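Local atomic coordinates of putative glyoxalase superfamily protein (Ralstonia eutropha, PDB entry 3IUZ), a protein that probably acts as an iron(II)-dependent dioxygenase/decarboxylase that converts 2-oxoadipate to 2-hydroxyglutarate. Residues 8-13 with 46-51; 23-28 with 52-57; 66-71 with 301-306; 105-110 with 142-147; 230-235 with 280-285. One frame throughout, in Å; residues are numbered along the deposited sequence. Where two conformers were deposited one is given.

Interaction 1 (8-13 with 46-51); sequences TLLSAN and AQALNM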
# COMPACT_ATOMS: atom_id res chain seq x y z
N THR A 8 21.41 -1.53 -0.57
CA THR A 8 21.69 -2.97 -0.42
C THR A 8 20.42 -3.77 -0.15
O THR A 8 20.16 -4.80 -0.78
CB THR A 8 22.67 -3.23 0.71
OG1 THR A 8 23.84 -2.46 0.45
CG2 THR A 8 23.08 -4.77 0.83
N LEU A 9 19.58 -3.25 0.75
CA LEU A 9 18.29 -3.88 1.03
C LEU A 9 17.43 -3.99 -0.25
O LEU A 9 16.78 -5.01 -0.48
CB LEU A 9 17.54 -3.10 2.12
CG LEU A 9 18.19 -3.07 3.51
CD1 LEU A 9 17.49 -2.02 4.41
CD2 LEU A 9 18.15 -4.52 4.14
N LEU A 10 17.39 -2.92 -1.03
CA LEU A 10 16.66 -2.88 -2.31
C LEU A 10 17.22 -3.88 -3.32
O LEU A 10 16.49 -4.71 -3.91
CB LEU A 10 16.71 -1.45 -2.93
CG LEU A 10 15.82 -0.39 -2.25
CD1 LEU A 10 15.71 0.91 -3.06
CD2 LEU A 10 14.46 -0.92 -2.00
N SER A 11 18.52 -3.85 -3.45
CA SER A 11 19.23 -4.64 -4.46
C SER A 11 19.02 -6.14 -4.27
O SER A 11 18.85 -6.85 -5.23
CB SER A 11 20.72 -4.28 -4.45
OG SER A 11 21.30 -4.66 -5.68
N ALA A 12 18.98 -6.59 -3.02
CA ALA A 12 18.74 -8.00 -2.67
C ALA A 12 17.30 -8.39 -3.05
O ALA A 12 17.00 -9.53 -3.31
CB ALA A 12 18.98 -8.24 -1.19
N ASN A 13 16.39 -7.44 -3.11
CA ASN A 13 15.04 -7.74 -3.50
C ASN A 13 14.67 -7.41 -4.95
O ASN A 13 13.79 -8.04 -5.48
CB ASN A 13 14.09 -7.02 -2.56
CG ASN A 13 14.04 -7.69 -1.20
OD1 ASN A 13 13.24 -8.57 -1.00
ND2 ASN A 13 14.93 -7.30 -0.28
N ALA A 46 12.17 -0.22 7.13
CA ALA A 46 10.82 0.23 6.82
C ALA A 46 10.78 1.04 5.53
O ALA A 46 9.88 0.85 4.69
CB ALA A 46 10.24 1.04 7.98
N GLN A 47 11.75 1.93 5.37
CA GLN A 47 11.88 2.75 4.17
C GLN A 47 12.16 1.87 2.93
O GLN A 47 11.47 2.04 1.89
CB GLN A 47 12.96 3.80 4.37
CG GLN A 47 13.29 4.64 3.14
CD GLN A 47 12.18 5.50 2.71
OE1 GLN A 47 11.28 5.84 3.49
NE2 GLN A 47 12.23 5.90 1.43
N ALA A 48 13.07 0.89 3.07
CA ALA A 48 13.38 -0.03 1.94
C ALA A 48 12.18 -0.86 1.59
O ALA A 48 11.86 -0.96 0.37
CB ALA A 48 14.57 -0.88 2.17
N LEU A 49 11.49 -1.42 2.59
CA LEU A 49 10.25 -2.18 2.29
C LEU A 49 9.28 -1.31 1.45
O LEU A 49 8.72 -1.78 0.44
CB LEU A 49 9.54 -2.68 3.53
CG LEU A 49 8.14 -3.27 3.38
CD1 LEU A 49 8.20 -4.57 2.54
CD2 LEU A 49 7.45 -3.50 4.74
N ASN A 50 9.07 -0.07 1.90
CA ASN A 50 8.15 0.83 1.25
C ASN A 50 8.51 1.06 -0.20
O ASN A 50 7.64 1.13 -1.03
CB ASN A 50 8.07 2.18 1.95
CG ASN A 50 7.29 2.12 3.24
OD1 ASN A 50 6.71 1.07 3.53
ND2 ASN A 50 7.34 3.20 4.07
N MSE A 51 9.81 1.20 -0.46
CA MSE A 51 10.27 1.44 -1.78
C MSE A 51 10.05 0.20 -2.68
O MSE A 51 9.78 0.35 -3.88
CB MSE A 51 11.75 1.88 -1.73
CG MSE A 51 11.96 3.32 -1.10
SE MSE A 51 13.78 3.72 -0.88
CE MSE A 51 14.21 4.41 -2.64

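Interaction 2 (23-28 with 52-57); sequences LSLVSV and VLFAGI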
# COMPACT_ATOMS: atom_id res chain seq x y z
N LEU A 23 16.34 4.28 -6.94
CA LEU A 23 17.09 5.20 -6.09
C LEU A 23 17.22 6.55 -6.79
O LEU A 23 17.31 7.58 -6.15
CB LEU A 23 18.47 4.65 -5.69
CG LEU A 23 18.53 3.48 -4.68
CD1 LEU A 23 19.93 2.90 -4.61
CD2 LEU A 23 18.08 3.89 -3.28
N SER A 24 17.24 6.58 -8.12
CA SER A 24 17.29 7.87 -8.76
C SER A 24 15.92 8.54 -8.76
O SER A 24 15.84 9.74 -8.85
CB SER A 24 17.84 7.77 -10.17
OG SER A 24 16.83 7.27 -11.00
N LEU A 25 14.84 7.77 -8.60
CA LEU A 25 13.48 8.31 -8.70
C LEU A 25 12.91 8.78 -7.34
O LEU A 25 12.38 9.88 -7.25
CB LEU A 25 12.55 7.24 -9.27
CG LEU A 25 11.07 7.58 -9.36
CD1 LEU A 25 10.83 8.74 -10.34
CD2 LEU A 25 10.28 6.26 -9.71
N VAL A 26 13.01 7.92 -6.33
CA VAL A 26 12.30 8.08 -5.07
C VAL A 26 13.24 8.62 -3.99
O VAL A 26 14.25 7.97 -3.66
CB VAL A 26 11.73 6.77 -4.59
CG1 VAL A 26 10.95 6.96 -3.26
CG2 VAL A 26 10.82 6.17 -5.67
N SER A 27 12.92 9.79 -3.44
CA SER A 27 13.75 10.37 -2.38
C SER A 27 13.77 9.51 -1.17
O SER A 27 12.74 8.95 -0.75
CB SER A 27 13.26 11.73 -1.95
OG SER A 27 13.41 12.62 -3.01
N VAL A 28 14.96 9.42 -0.57
CA VAL A 28 15.09 8.79 0.72
C VAL A 28 15.11 9.92 1.72
O VAL A 28 15.91 10.84 1.63
CB VAL A 28 16.40 7.93 0.82
CG1 VAL A 28 16.62 7.45 2.24
CG2 VAL A 28 16.34 6.78 -0.12
N VAL A 52 10.22 -1.01 -2.12
CA VAL A 52 10.02 -2.24 -2.86
C VAL A 52 8.55 -2.33 -3.20
O VAL A 52 8.19 -2.65 -4.36
CB VAL A 52 10.53 -3.47 -2.09
CG1 VAL A 52 10.12 -4.76 -2.82
CG2 VAL A 52 12.05 -3.34 -1.89
N LEU A 53 7.69 -1.94 -2.24
CA LEU A 53 6.25 -2.02 -2.44
C LEU A 53 5.79 -0.98 -3.49
O LEU A 53 4.93 -1.26 -4.32
CB LEU A 53 5.49 -1.86 -1.10
CG LEU A 53 5.62 -3.04 -0.12
CD1 LEU A 53 4.94 -2.69 1.24
CD2 LEU A 53 5.03 -4.34 -0.75
N PHE A 54 6.36 0.20 -3.43
CA PHE A 54 6.18 1.24 -4.43
C PHE A 54 6.57 0.75 -5.84
O PHE A 54 5.80 0.88 -6.78
CB PHE A 54 6.97 2.50 -4.04
CG PHE A 54 6.74 3.67 -4.98
CD1 PHE A 54 5.61 4.44 -4.87
CD2 PHE A 54 7.65 3.96 -5.99
CE1 PHE A 54 5.37 5.53 -5.74
CE2 PHE A 54 7.40 5.01 -6.91
CZ PHE A 54 6.27 5.84 -6.75
N ALA A 55 7.73 0.12 -5.97
CA ALA A 55 8.11 -0.45 -7.24
C ALA A 55 7.10 -1.47 -7.75
O ALA A 55 6.85 -1.55 -8.97
CB ALA A 55 9.49 -1.05 -7.16
N GLY A 56 6.52 -2.23 -6.84
CA GLY A 56 5.46 -3.19 -7.12
C GLY A 56 4.19 -2.49 -7.61
O GLY A 56 3.52 -2.97 -8.54
N ILE A 57 3.86 -1.33 -7.05
CA ILE A 57 2.72 -0.53 -7.56
C ILE A 57 2.98 -0.09 -8.98
O ILE A 57 2.11 -0.24 -9.84
CB ILE A 57 2.38 0.74 -6.74
CG1 ILE A 57 1.10 0.51 -5.95
CG2 ILE A 57 2.14 2.01 -7.66
CD1 ILE A 57 -0.07 0.12 -6.76

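Interaction 3 (66-71 with 301-306); sequences AYTDDV and SFYEFI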
# COMPACT_ATOMS: atom_id res chain seq x y z
N ALA A 66 4.24 5.86 -16.27
CA ALA A 66 4.41 6.96 -17.24
C ALA A 66 4.85 8.26 -16.61
O ALA A 66 5.82 8.92 -17.06
CB ALA A 66 3.06 7.22 -18.00
N TYR A 67 4.11 8.65 -15.57
CA TYR A 67 4.44 9.81 -14.78
C TYR A 67 5.87 9.71 -14.22
O TYR A 67 6.67 10.63 -14.40
CB TYR A 67 3.44 10.04 -13.62
CG TYR A 67 3.91 11.20 -12.74
CD1 TYR A 67 3.75 12.50 -13.17
CD2 TYR A 67 4.58 10.97 -11.52
CE1 TYR A 67 4.24 13.57 -12.42
CE2 TYR A 67 5.06 12.03 -10.77
CZ TYR A 67 4.87 13.31 -11.21
OH TYR A 67 5.34 14.36 -10.51
N THR A 68 6.18 8.62 -13.56
CA THR A 68 7.47 8.52 -12.90
C THR A 68 8.60 8.40 -13.92
O THR A 68 9.70 8.90 -13.67
CB THR A 68 7.54 7.35 -11.89
OG1 THR A 68 7.25 6.14 -12.56
CG2 THR A 68 6.58 7.56 -10.67
N ASP A 69 8.35 7.75 -15.08
CA ASP A 69 9.36 7.77 -16.17
C ASP A 69 9.73 9.22 -16.59
O ASP A 69 10.92 9.53 -16.83
CB ASP A 69 8.86 7.00 -17.39
CG ASP A 69 8.95 5.48 -17.23
OD1 ASP A 69 9.53 4.98 -16.24
OD2 ASP A 69 8.40 4.77 -18.11
N ASP A 70 8.74 10.10 -16.69
CA ASP A 70 9.02 11.49 -16.98
C ASP A 70 9.82 12.15 -15.84
O ASP A 70 10.71 12.95 -16.07
CB ASP A 70 7.74 12.31 -17.16
CG ASP A 70 7.02 12.03 -18.46
OD1 ASP A 70 7.49 11.25 -19.34
OD2 ASP A 70 5.94 12.64 -18.59
N VAL A 71 9.48 11.83 -14.61
CA VAL A 71 10.22 12.40 -13.47
C VAL A 71 11.71 12.03 -13.57
O VAL A 71 12.57 12.89 -13.50
CB VAL A 71 9.58 11.97 -12.12
CG1 VAL A 71 10.47 12.33 -10.90
CG2 VAL A 71 8.17 12.63 -11.99
N SER A 301 -5.38 -0.56 -9.43
CA SER A 301 -4.90 0.45 -8.47
C SER A 301 -4.55 1.75 -9.19
O SER A 301 -4.58 1.81 -10.43
CB SER A 301 -3.68 -0.15 -7.78
OG SER A 301 -4.09 -1.29 -7.04
N PHE A 302 -4.19 2.78 -8.44
CA PHE A 302 -3.95 4.13 -8.99
C PHE A 302 -2.77 4.84 -8.32
O PHE A 302 -2.23 4.37 -7.28
CB PHE A 302 -5.22 5.02 -9.01
CG PHE A 302 -5.81 5.38 -7.65
CD1 PHE A 302 -6.75 4.56 -7.05
CD2 PHE A 302 -5.46 6.56 -7.00
CE1 PHE A 302 -7.35 4.90 -5.86
CE2 PHE A 302 -6.02 6.89 -5.78
CZ PHE A 302 -6.99 6.06 -5.21
N TYR A 303 -2.32 5.90 -8.98
CA TYR A 303 -1.22 6.76 -8.51
C TYR A 303 -1.82 8.10 -8.19
O TYR A 303 -2.53 8.69 -9.00
CB TYR A 303 -0.17 6.91 -9.60
CG TYR A 303 1.16 7.51 -9.18
CD1 TYR A 303 1.35 8.89 -9.15
CD2 TYR A 303 2.24 6.71 -8.91
CE1 TYR A 303 2.57 9.44 -8.80
CE2 TYR A 303 3.48 7.25 -8.59
CZ TYR A 303 3.64 8.59 -8.52
OH TYR A 303 4.86 9.13 -8.16
N GLU A 304 -1.52 8.60 -6.99
CA GLU A 304 -2.14 9.76 -6.44
C GLU A 304 -1.10 10.80 -6.02
O GLU A 304 0.04 10.46 -5.71
CB GLU A 304 -2.98 9.35 -5.20
CG GLU A 304 -3.62 10.51 -4.39
CD GLU A 304 -4.41 9.98 -3.21
OE1 GLU A 304 -3.82 9.73 -2.13
OE2 GLU A 304 -5.61 9.77 -3.39
N PHE A 305 -1.51 12.05 -6.02
CA PHE A 305 -0.68 13.16 -5.63
C PHE A 305 -1.28 13.85 -4.40
O PHE A 305 -2.50 13.94 -4.26
CB PHE A 305 -0.60 14.20 -6.74
CG PHE A 305 0.00 13.69 -7.99
CD1 PHE A 305 1.36 13.50 -8.09
CD2 PHE A 305 -0.79 13.36 -9.06
CE1 PHE A 305 1.93 13.01 -9.26
CE2 PHE A 305 -0.18 12.88 -10.24
CZ PHE A 305 1.17 12.71 -10.30
N ILE A 306 -0.40 14.38 -3.56
CA ILE A 306 -0.84 15.04 -2.35
C ILE A 306 0.08 16.22 -2.09
O ILE A 306 1.27 16.15 -2.35
CB ILE A 306 -0.81 14.09 -1.14
CG1 ILE A 306 -1.52 14.70 0.09
CG2 ILE A 306 0.63 13.66 -0.81
CD1 ILE A 306 -1.98 13.56 1.11

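Interaction 4 (105-110 with 142-147); sequences RILRPL and FFVSEF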
# COMPACT_ATOMS: atom_id res chain seq x y z
N ARG A 105 0.12 -6.17 13.05
CA ARG A 105 1.07 -7.17 13.52
C ARG A 105 2.41 -7.14 12.75
O ARG A 105 3.39 -7.71 13.24
CB ARG A 105 0.48 -8.56 13.44
CG ARG A 105 0.41 -9.14 12.00
CD ARG A 105 -0.41 -10.40 11.86
NE ARG A 105 -0.59 -10.75 10.45
CZ ARG A 105 -0.65 -11.99 9.95
NH1 ARG A 105 -0.57 -13.07 10.71
NH2 ARG A 105 -0.86 -12.14 8.65
N ILE A 106 2.44 -6.47 11.58
CA ILE A 106 3.63 -6.25 10.80
C ILE A 106 4.15 -4.82 11.02
O ILE A 106 5.34 -4.61 11.31
CB ILE A 106 3.37 -6.46 9.27
CG1 ILE A 106 2.92 -7.88 8.94
CG2 ILE A 106 4.60 -6.05 8.45
CD1 ILE A 106 2.36 -8.07 7.43
N LEU A 107 3.28 -3.82 10.88
CA LEU A 107 3.74 -2.44 10.90
C LEU A 107 4.25 -2.02 12.28
O LEU A 107 5.14 -1.20 12.38
CB LEU A 107 2.60 -1.48 10.50
CG LEU A 107 2.01 -1.74 9.11
CD1 LEU A 107 0.87 -0.85 8.71
CD2 LEU A 107 3.13 -1.65 8.06
N ARG A 108 3.63 -2.56 13.34
CA ARG A 108 3.96 -2.16 14.71
C ARG A 108 5.40 -2.56 15.03
O ARG A 108 6.18 -1.70 15.38
CB ARG A 108 2.94 -2.71 15.71
CG ARG A 108 1.57 -2.08 15.56
CD ARG A 108 1.47 -0.66 16.09
NE ARG A 108 1.44 -0.67 17.53
CZ ARG A 108 2.26 -0.02 18.34
NH1 ARG A 108 3.23 0.76 17.89
NH2 ARG A 108 2.11 -0.19 19.66
N PRO A 109 5.78 -3.83 14.83
CA PRO A 109 7.19 -4.14 15.11
C PRO A 109 8.20 -3.49 14.13
O PRO A 109 9.37 -3.31 14.46
CB PRO A 109 7.22 -5.67 15.00
CG PRO A 109 5.98 -6.01 14.18
CD PRO A 109 4.98 -5.05 14.60
N LEU A 110 7.77 -3.12 12.93
CA LEU A 110 8.60 -2.28 12.04
C LEU A 110 8.87 -0.87 12.57
O LEU A 110 9.79 -0.22 12.09
CB LEU A 110 8.00 -2.14 10.67
CG LEU A 110 8.11 -3.37 9.76
CD1 LEU A 110 7.28 -3.12 8.43
CD2 LEU A 110 9.56 -3.83 9.45
N PHE A 142 1.33 4.36 6.17
CA PHE A 142 0.42 3.34 5.69
C PHE A 142 -0.98 3.77 6.04
O PHE A 142 -1.26 4.17 7.21
CB PHE A 142 0.68 1.99 6.33
CG PHE A 142 1.81 1.24 5.71
CD1 PHE A 142 3.13 1.54 6.01
CD2 PHE A 142 1.55 0.25 4.77
CE1 PHE A 142 4.18 0.85 5.40
CE2 PHE A 142 2.57 -0.44 4.16
CZ PHE A 142 3.88 -0.17 4.45
N PHE A 143 -1.89 3.68 5.08
CA PHE A 143 -3.29 3.94 5.35
C PHE A 143 -3.98 2.59 5.20
O PHE A 143 -3.91 2.00 4.14
CB PHE A 143 -3.87 5.00 4.41
CG PHE A 143 -5.20 5.52 4.86
CD1 PHE A 143 -6.37 4.81 4.58
CD2 PHE A 143 -5.30 6.68 5.58
CE1 PHE A 143 -7.60 5.29 4.99
CE2 PHE A 143 -6.53 7.15 5.99
CZ PHE A 143 -7.68 6.46 5.72
N VAL A 144 -4.53 2.06 6.29
CA VAL A 144 -5.12 0.73 6.26
C VAL A 144 -6.57 0.87 6.55
O VAL A 144 -6.97 1.38 7.61
CB VAL A 144 -4.48 -0.20 7.32
CG1 VAL A 144 -5.12 -1.62 7.20
CG2 VAL A 144 -2.93 -0.22 7.11
N SER A 145 -7.37 0.41 5.61
CA SER A 145 -8.81 0.40 5.74
C SER A 145 -9.35 -0.98 5.99
O SER A 145 -8.78 -1.99 5.53
CB SER A 145 -9.42 0.98 4.47
OG SER A 145 -9.19 2.38 4.46
N GLU A 146 -10.45 -1.01 6.73
CA GLU A 146 -11.21 -2.21 7.00
C GLU A 146 -12.60 -2.08 6.41
O GLU A 146 -13.36 -1.12 6.69
CB GLU A 146 -11.41 -2.42 8.50
CG GLU A 146 -10.16 -2.52 9.32
CD GLU A 146 -10.48 -2.81 10.78
OE1 GLU A 146 -11.29 -2.06 11.41
OE2 GLU A 146 -9.87 -3.77 11.27
N PHE A 147 -12.97 -3.08 5.62
CA PHE A 147 -14.35 -3.20 5.13
C PHE A 147 -15.28 -3.94 6.13
O PHE A 147 -14.92 -5.00 6.68
CB PHE A 147 -14.40 -3.89 3.75
CG PHE A 147 -15.76 -3.92 3.20
CD1 PHE A 147 -16.29 -2.81 2.63
CD2 PHE A 147 -16.56 -5.05 3.37
CE1 PHE A 147 -17.59 -2.81 2.21
CE2 PHE A 147 -17.88 -5.04 2.93
CZ PHE A 147 -18.37 -3.92 2.36

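Interaction 5 (230-235 with 280-285); sequences ATEGNA and DTVRRQ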
# COMPACT_ATOMS: atom_id res chain seq x y z
N ALA A 230 -12.34 -8.18 -3.38
CA ALA A 230 -12.47 -9.53 -3.88
C ALA A 230 -11.47 -9.89 -4.96
O ALA A 230 -11.03 -11.04 -5.05
CB ALA A 230 -13.93 -9.79 -4.34
N THR A 231 -11.08 -8.92 -5.79
CA THR A 231 -10.17 -9.23 -6.88
C THR A 231 -8.73 -8.94 -6.49
O THR A 231 -7.83 -9.66 -6.92
CB THR A 231 -10.54 -8.48 -8.22
OG1 THR A 231 -10.10 -7.11 -8.16
CG2 THR A 231 -12.04 -8.54 -8.51
N GLU A 232 -8.51 -7.89 -5.71
CA GLU A 232 -7.13 -7.43 -5.39
C GLU A 232 -6.62 -7.79 -3.98
O GLU A 232 -5.43 -7.69 -3.70
CB GLU A 232 -7.02 -5.89 -5.52
CG GLU A 232 -7.52 -5.33 -6.83
CD GLU A 232 -6.87 -6.03 -8.00
OE1 GLU A 232 -5.65 -5.79 -8.19
OE2 GLU A 232 -7.59 -6.81 -8.68
N GLY A 233 -7.52 -8.21 -3.09
CA GLY A 233 -7.15 -8.57 -1.72
C GLY A 233 -6.47 -7.42 -0.98
O GLY A 233 -6.97 -6.28 -1.00
N ASN A 234 -5.33 -7.73 -0.36
CA ASN A 234 -4.57 -6.75 0.40
C ASN A 234 -3.47 -6.04 -0.38
O ASN A 234 -2.62 -5.35 0.21
CB ASN A 234 -3.93 -7.42 1.63
CG ASN A 234 -4.93 -8.23 2.45
OD1 ASN A 234 -4.66 -9.39 2.76
ND2 ASN A 234 -6.04 -7.63 2.83
N ALA A 235 -3.46 -6.16 -1.72
CA ALA A 235 -2.53 -5.38 -2.54
C ALA A 235 -2.78 -3.88 -2.36
O ALA A 235 -3.92 -3.47 -2.13
CB ALA A 235 -2.68 -5.76 -4.00
N ASP A 280 -5.94 2.19 -13.35
CA ASP A 280 -5.70 1.42 -14.54
C ASP A 280 -6.46 0.09 -14.44
O ASP A 280 -6.46 -0.54 -13.40
CB ASP A 280 -4.18 1.18 -14.61
CG ASP A 280 -3.43 2.46 -14.95
OD1 ASP A 280 -3.76 3.07 -16.02
OD2 ASP A 280 -2.55 2.87 -14.18
N THR A 281 -7.10 -0.33 -15.54
CA THR A 281 -7.85 -1.54 -15.58
C THR A 281 -6.92 -2.75 -15.60
O THR A 281 -5.88 -2.69 -16.21
CB THR A 281 -8.72 -1.51 -16.84
OG1 THR A 281 -9.57 -0.36 -16.74
CG2 THR A 281 -9.56 -2.73 -16.99
N VAL A 282 -7.30 -3.84 -14.94
CA VAL A 282 -6.46 -5.04 -14.88
C VAL A 282 -7.28 -6.25 -15.25
O VAL A 282 -8.48 -6.25 -15.09
CB VAL A 282 -5.83 -5.24 -13.45
CG1 VAL A 282 -4.83 -4.17 -13.15
CG2 VAL A 282 -6.91 -5.24 -12.35
N ARG A 283 -6.61 -7.28 -15.71
CA ARG A 283 -7.28 -8.50 -16.14
C ARG A 283 -7.18 -9.49 -14.96
O ARG A 283 -6.10 -9.71 -14.41
CB ARG A 283 -6.57 -9.01 -17.39
CG ARG A 283 -7.23 -10.11 -18.10
CD ARG A 283 -8.20 -9.62 -19.13
NE ARG A 283 -8.76 -10.74 -19.88
CZ ARG A 283 -9.97 -10.76 -20.43
NH1 ARG A 283 -10.80 -9.72 -20.34
NH2 ARG A 283 -10.36 -11.85 -21.09
N ARG A 284 -8.31 -10.06 -14.59
CA ARG A 284 -8.41 -10.94 -13.45
C ARG A 284 -9.22 -12.17 -13.78
O ARG A 284 -10.12 -12.14 -14.65
CB ARG A 284 -9.06 -10.22 -12.26
CG ARG A 284 -8.25 -9.05 -11.70
CD ARG A 284 -6.95 -9.52 -10.99
NE ARG A 284 -6.18 -8.37 -10.50
CZ ARG A 284 -5.02 -7.96 -10.98
NH1 ARG A 284 -4.45 -8.60 -11.98
NH2 ARG A 284 -4.41 -6.90 -10.48
N GLN A 285 -8.91 -13.24 -13.06
CA GLN A 285 -9.61 -14.50 -13.21
C GLN A 285 -10.74 -14.65 -12.20
O GLN A 285 -10.68 -14.18 -11.09
CB GLN A 285 -8.64 -15.66 -13.07
CG GLN A 285 -7.62 -15.70 -14.18
CD GLN A 285 -6.58 -16.77 -13.98
OE1 GLN A 285 -6.10 -17.00 -12.86
NE2 GLN A 285 -6.23 -17.43 -15.05

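Interaction 1 (8-13 with 46-51)
Leu9 and Leu10 on helix 4-14 meet Ala48 and Met51, a selenomethionine, on helix 42-60, and the side chains that meet are all apolar. The small methyl of Ala48 points at the facing helix and lies against Leu9, with CB of Ala48 3.7 Å from CB of Leu9 and the CD1 branch of Leu9 close by. Here the backbones come nearest, with the CA atoms of Leu10 and Ala48 6.1 Å apart.

Leu10 divides its two methyls between different partners. CD2 rests 3.5 Å from the backbone O of Ala48 and also touches CB of Met51, while CD1 packs 3.8 Å from CE of Met51 and near its SE. The two side chains cross at about a right angle; a bend at chi3 of Met51 (85°) turns its terminal methyl onto the leucine branch.

The hydrogen bonding at this face belongs to Asn13, whose ND2 reaches back one turn to the O of Leu9 at 3.0 Å in an almost straight bond, with the acceptor in the plane of the amide. The same ND2 also bonds to Ala194 O, tying helix 4-14 to helix 190-200.

With axes 9.3 Å apart and crossing at -38°, the arrangement is a helix-helix packing of helix 4-14 on helix 42-60, with Ala48 at the point of nearest CA approach and helix 190-200 alongside, its Ile197 touching Ala48 as well.

Interaction 2 (23-28 with 52-57)
Phe54, the residue most buried by this contact, is met by Val26 and Leu25 near the CE2 corner of its ring. Its side chain leaves helix 42-60 with CG anti to the backbone N (chi1 -176°), which carries the ring out toward the end of helix 16-25. CE2 is the carbon nearest to both aliphatic neighbours.

Val26 makes the closer approach. Its CG2 methyl lies 3.8 Å from Phe54 CE2 and 3.9 Å from Phe54 CD2, coming in obliquely to the ring. With chi1 at -178°, CG2 lies anti to the valine's carbonyl carbon, beside the backbone N, and is the methyl turned to the phenylalanine.

The motif is a helix terminus packed on a longer helix: Val26 is the first residue to depart from helical backbone angles after helix 16-25, and it points its side chain at helix 42-60 just as the chain turns into an extended course. Leu25 and Ser27 then make backbone hydrogen bonds with Val78, so the loop before strand 80-87 lies beside this turn.

Leu25, still helical, adds a looser contact. Its CD2 methyl sits 4.2 Å from Phe54 CE2, near the plane of the ring, and therefore meets an edge. The CA atoms of Val26 and Phe54 are 9.2 Å apart, a gap bridged wholly by side chains. Elsewhere the phenylalanine ring meets Phe80 with planes at about 50°.

Interaction 3 (66-71 with 301-306)
Tyr67 receives Phe305 edge-on over one face of its ring. The planes stand at 78° and the centroids 4.8 Å apart, a T-shaped pair in which CZ of Phe305 lies over the centre of the tyrosine ring and CE1 of Phe305 comes within 3.5 Å of CZ of Tyr67. The two side chains approach from opposite directions, Tyr67 extending from its helix with CG anti to the backbone N (chi1 174°).

Tyr303, two residues before Phe305 on the strand, meets Tyr67 differently. Their planes are inclined at 46°, neither stacked nor edge-to-face, with CE1 of Tyr303 3.7 Å from CD2 of Tyr67. The three rings form an aromatic cluster. Thr68 adds its methyl, CG2 lying 3.4 Å from OH of Tyr303 in van der Waals contact; that hydroxyl is hydrogen-bonded to Asp241 OD2, and Thr68 OG1 to backbone carbonyls of its own helix.

The cluster lies between helix 62-73 and strand 293-306. Leu249 of helix 246-252 touches both Tyr67 and Phe305, whereas Phe54 and Leu58 of helix 42-60 pack against Tyr303.

Interaction 4 (105-110 with 142-147)
A helix laid against a beta-sheet is the setting: helix 101-110 packs on strand 141-147 of the mixed sheet, in a protein of the glyoxalase clan, and Leu107 is the residue that joins them. Its two methyls have separate tasks.

CD2 stands almost squarely over the Phe142 ring, 3.7 Å from the centroid and only 8° off the ring normal. This is a CH-pi contact centred on the face, and all six ring carbons lie at similar distances from the methyl carbon. CD1 is turned to the root of the same side chain, 3.7 Å from CB of Phe142, and also lies near CG.

From there CD1 reaches on along the strand to Val144, whose CG2 is 4.2 Å away. Phe142 and Val144 both direct their side chains at the helix, while the intervening Phe143 leaves the strand on the far side; its ring meets that of Phe325. With CG of Leu107 anti to the carbonyl carbon (chi1 -59°), the fork lies along the phenylalanine, CD2 over the ring centre and CD1 at its base.

Around this point, Tyr112 meets Phe142 edge-to-face, and Asn50 of helix 42-60 touches the phenylalanine too. Leu85 of the neighbouring strand 80-87 packs against it within the sheet.

The chemistry is entirely nonpolar across the two segments: dispersion between methyl groups and a pi face, in a buried place. A methyl centred on a ring face does not depend on a precise in-plane rotation of the ring, unlike a directional polar bond.

Interaction 5 (230-235 with 280-285)
Glu232 and Arg284 form a bidentate, side-on salt bridge that joins the end of helix 224-232 to strand 281-287, which pairs antiparallel with strand 293-306 in the mixed sheet. Arg284 NE donates to Glu232 OE2 at 2.8 Å, and Arg284 NH2 donates to Glu232 OE1, also at 2.8 Å. Both bonds are nearly straight, and each oxygen offers its syn lone pair. The carboxylate and guanidinium planes are only 17° apart, so the two groups lie almost flat with one another, and the paired bonds fix their relative rotation.

Both side chains bend to meet, Glu232 at chi2 (-52°) and Arg284 at chi2 (-69°), and they cross at about a right angle.

Alongside the bridge, Val282, two residues before Arg284 on the strand, lays CG2 3.4 Å above the guanidinium plane, offset toward the rim. The same methyl is 4.0 Å from Glu232 OE2. Thr231 packs CB against CG of Arg284 at 4.2 Å. Arg284 NH1 has a weak bond to the O of Arg283.

Behind the glutamate, the helix gives way to a type II' turn from Glu232 to Ala235, with Gly233 at positive phi. On the strand side, Arg284 is paired through its backbone with Arg296. Thr231 OG1, also hydrogen-bonded with Trp228 O, makes a second hydrogen bond to Glu232 OE2, 2.6 Å long, which uses the anti lone pair while Arg284 NE takes the syn one.

In the fold
From the N terminus, interaction 1 closes the first loop by bringing helix 4-14 onto helix 42-60. Interaction 2 crosses it, since 23-28 lies inside that loop and 52-57 beyond it; the two touch through Leu10 and Val52 and share helix 42-60. Interaction 3 then opens on the next helix and closes only at strand 293-306, tying helix 62-73 to the sheet across some 230 residues. Interactions 4 and 5 are nested in that loop, one after the other, each joining a helix to the same mixed sheet. Asn50 meets Phe142 between interactions 1 and 4, while Ser301 and Asp280 probably hydrogen-bond between interactions 3 and 5.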